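Local coordinates for nitrogenase molybdenum-iron protein alpha chain (Clostridium pasteurianum, PDB 5VQ3) that reduces dinitrogen to ammonia as part of the nitrogenase complex, working with an iron-sulfur-molybdenum cofactor and an [8Fe-7S] cluster, at residues Leu259-Arg264 and Ile282-Ile287. Sequence-based numbering, arbitrary orientation.
Sequences LVQCHR and IKCNFI. With ICS (iron-sulfur-molybdenum cluster with interstitial carbon), chain F.
Val-260 and Lys-283 pair in parallel, as do Leu-259 and Ile-282, where strands 257-260 and 281-283 of a beta-alpha-beta unit, joined by helix 263-277, run side by side; the loop after strand 257-260 leads to the cofactor ligand Cys-262. Two backbone bonds define the register: Val-260 N to Ile-282 O (2.8 Å) and Cys-284 N to Val-260 O, the latter nearly straight at hydrogen (168°).

Side chains extend the polar grip beyond the strands. Bent at its second and fourth torsions, the Lys-283 chain folds over Val-260 O and brings NZ to Gln-261 O at 2.7 Å, in the carbonyl plane; NZ also donates to Cys-284 O from above that carbonyl's plane. Gln-261, turned at chi2 (66°), presents an OE1 lone pair to Phe-286 N at 3.0 Å. The same oxygen sits at the Phe-286 ring edge, near its plane.

On the apolar face, Leu-259 and Ile-282 lie side by side, CD2 to CG1 at 3.5 Å, while Leu-259 CB meets Cys-284 CB at 3.8 Å. Met-299 of helix 289-303 covers both aliphatic chains.

Directly after the braced Gln-261, Cys-262 takes the N-cap of helix 263-277 and points away from 282-287; its SG binds iron FE1 of the cofactor at 2.3 Å.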
loop_
_atom_site.group_PDB
_atom_site.type_symbol
_atom_site.label_atom_id
_atom_site.label_comp_id
_atom_site.label_asym_id
_atom_site.label_seq_id
_atom_site.Cartn_x
_atom_site.Cartn_y
_atom_site.Cartn_z
ATOM N N LEU A 259 20.997 35.381 -22.507
ATOM C CA LEU A 259 20.523 34.329 -23.363
ATOM C C LEU A 259 19.019 34.286 -23.166
ATOM O O LEU A 259 18.569 34.260 -22.054
ATOM C CB LEU A 259 21.105 32.999 -22.950
ATOM C CG LEU A 259 22.625 32.860 -22.888
ATOM C CD1 LEU A 259 22.962 31.407 -22.545
ATOM C CD2 LEU A 259 23.238 33.272 -24.196
ATOM N N VAL A 260 18.261 34.234 -24.241
ATOM C CA VAL A 260 16.817 34.285 -24.163
ATOM C C VAL A 260 16.287 32.937 -24.610
ATOM O O VAL A 260 16.257 32.611 -25.806
ATOM C CB VAL A 260 16.240 35.435 -25.023
ATOM C CG1 VAL A 260 14.731 35.359 -25.076
ATOM C CG2 VAL A 260 16.704 36.755 -24.491
ATOM N N GLN A 261 15.901 32.111 -23.627
ATOM C CA GLN A 261 15.337 30.818 -23.920
ATOM C C GLN A 261 13.872 30.988 -24.374
ATOM O O GLN A 261 13.543 30.687 -25.527
ATOM C CB GLN A 261 15.467 29.886 -22.686
ATOM C CG GLN A 261 14.813 28.528 -22.859
ATOM C CD GLN A 261 15.426 27.620 -23.900
ATOM O OE1 GLN A 261 16.641 27.448 -23.963
ATOM N NE2 GLN A 261 14.581 27.023 -24.719
ATOM N N CYS A 262 12.998 31.434 -23.479
ATOM C CA CYS A 262 11.596 31.695 -23.871
ATOM C C CYS A 262 11.435 33.133 -24.310
ATOM O O CYS A 262 11.374 34.052 -23.477
ATOM C CB CYS A 262 10.620 31.442 -22.719
ATOM S SG CYS A 262 8.952 31.845 -23.274
ATOM N N HIS A 263 11.392 33.338 -25.620
ATOM C CA HIS A 263 11.188 34.682 -26.142
ATOM C C HIS A 263 9.848 35.331 -25.743
ATOM O O HIS A 263 9.831 36.453 -25.339
ATOM C CB HIS A 263 11.337 34.717 -27.641
ATOM C CG HIS A 263 11.134 36.086 -28.215
ATOM N ND1 HIS A 263 9.931 36.488 -28.748
ATOM C CD2 HIS A 263 11.959 37.153 -28.292
ATOM C CE1 HIS A 263 10.033 37.738 -29.162
ATOM N NE2 HIS A 263 11.249 38.168 -28.884
ATOM N N ARG A 264 8.759 34.569 -25.796
ATOM C CA ARG A 264 7.462 35.080 -25.467
ATOM C C ARG A 264 7.414 35.728 -24.086
ATOM O O ARG A 264 6.945 36.850 -23.915
ATOM C CB ARG A 264 6.426 33.957 -25.608
ATOM C CG ARG A 264 4.966 34.351 -25.425
ATOM C CD ARG A 264 4.450 35.387 -26.450
ATOM N NE ARG A 264 4.702 36.783 -26.057
ATOM C CZ ARG A 264 5.341 37.703 -26.811
ATOM N NH1 ARG A 264 5.792 37.417 -28.041
ATOM N NH2 ARG A 264 5.508 38.924 -26.324
ATOM N N ILE A 282 20.985 37.123 -27.100
ATOM C CA ILE A 282 20.797 36.191 -28.195
ATOM C C ILE A 282 19.728 35.173 -27.859
ATOM O O ILE A 282 19.518 34.857 -26.676
ATOM C CB ILE A 282 22.086 35.442 -28.563
ATOM C CG1 ILE A 282 22.668 34.692 -27.378
ATOM C CG2 ILE A 282 23.117 36.428 -29.097
ATOM C CD1 ILE A 282 23.687 33.654 -27.844
ATOM N N LYS A 283 19.099 34.623 -28.893
ATOM C CA LYS A 283 18.162 33.545 -28.707
ATOM C C LYS A 283 18.976 32.334 -28.286
ATOM O O LYS A 283 20.024 32.078 -28.890
ATOM C CB LYS A 283 17.384 33.243 -29.979
ATOM C CG LYS A 283 16.292 32.181 -29.791
ATOM C CD LYS A 283 15.085 32.690 -28.948
ATOM C CE LYS A 283 13.954 31.651 -28.811
ATOM N NZ LYS A 283 14.341 30.420 -28.055
ATOM N N CYS A 284 18.495 31.665 -27.230
ATOM C CA CYS A 284 19.048 30.477 -26.563
ATOM C C CYS A 284 18.114 29.335 -26.944
ATOM O O CYS A 284 16.909 29.432 -26.709
ATOM C CB CYS A 284 18.922 30.668 -25.030
ATOM S SG CYS A 284 19.369 29.269 -24.068
ATOM N N ASN A 285 18.627 28.255 -27.493
ATOM C CA ASN A 285 17.777 27.122 -27.832
ATOM C C ASN A 285 18.348 25.850 -27.161
ATOM O O ASN A 285 18.995 25.064 -27.827
ATOM C CB ASN A 285 17.694 26.988 -29.376
ATOM C CG ASN A 285 17.133 28.262 -30.087
ATOM O OD1 ASN A 285 17.835 28.976 -30.855
ATOM N ND2 ASN A 285 15.853 28.526 -29.865
ATOM N N PHE A 286 18.112 25.641 -25.856
ATOM C CA PHE A 286 18.817 24.594 -25.083
ATOM C C PHE A 286 18.137 23.211 -25.083
ATOM O O PHE A 286 18.425 22.373 -24.219
ATOM C CB PHE A 286 19.030 24.991 -23.629
ATOM C CG PHE A 286 20.358 25.638 -23.343
ATOM C CD1 PHE A 286 21.540 24.969 -23.566
ATOM C CD2 PHE A 286 20.400 26.920 -22.788
ATOM C CE1 PHE A 286 22.754 25.563 -23.290
ATOM C CE2 PHE A 286 21.610 27.530 -22.506
ATOM C CZ PHE A 286 22.792 26.844 -22.763
ATOM N N ILE A 287 17.274 22.972 -26.056
ATOM C CA ILE A 287 16.553 21.708 -26.218
ATOM C C ILE A 287 16.988 21.072 -27.523
ATOM O O ILE A 287 16.877 21.694 -28.590
ATOM C CB ILE A 287 15.039 21.958 -26.206
ATOM C CG1 ILE A 287 14.631 22.492 -24.816
ATOM C CG2 ILE A 287 14.307 20.669 -26.539
ATOM C CD1 ILE A 287 13.335 23.275 -24.772
HETATM FE FE1 ICS F . 7.572 30.373 -22.191
HETATM MO MO1 ICS F . 3.133 25.608 -19.650
HETATM FE FE2 ICS F . 5.174 29.992 -21.060
HETATM FE FE3 ICS F . 7.236 28.481 -20.293
HETATM FE FE4 ICS F . 6.176 28.193 -22.736
HETATM FE FE5 ICS F . 4.516 26.456 -21.778
HETATM FE FE6 ICS F . 3.546 28.227 -20.118
HETATM FE FE7 ICS F . 5.544 26.726 -19.403
HETATM C CX ICS F . 5.389 27.990 -20.958
HETATM S S1A ICS F . 5.568 30.332 -23.267
HETATM S S1B ICS F . 2.336 26.932 -21.438
HETATM S S2A ICS F . 6.993 30.761 -20.031
HETATM S S2B ICS F . 3.168 30.376 -20.149
HETATM S S3A ICS F . 5.344 26.500 -23.846
HETATM S S3B ICS F . 3.802 27.305 -18.134
HETATM S S4A ICS F . 8.397 28.221 -22.211
HETATM S S4B ICS F . 5.190 24.782 -20.432
HETATM S S5A ICS F . 7.557 27.087 -18.578
#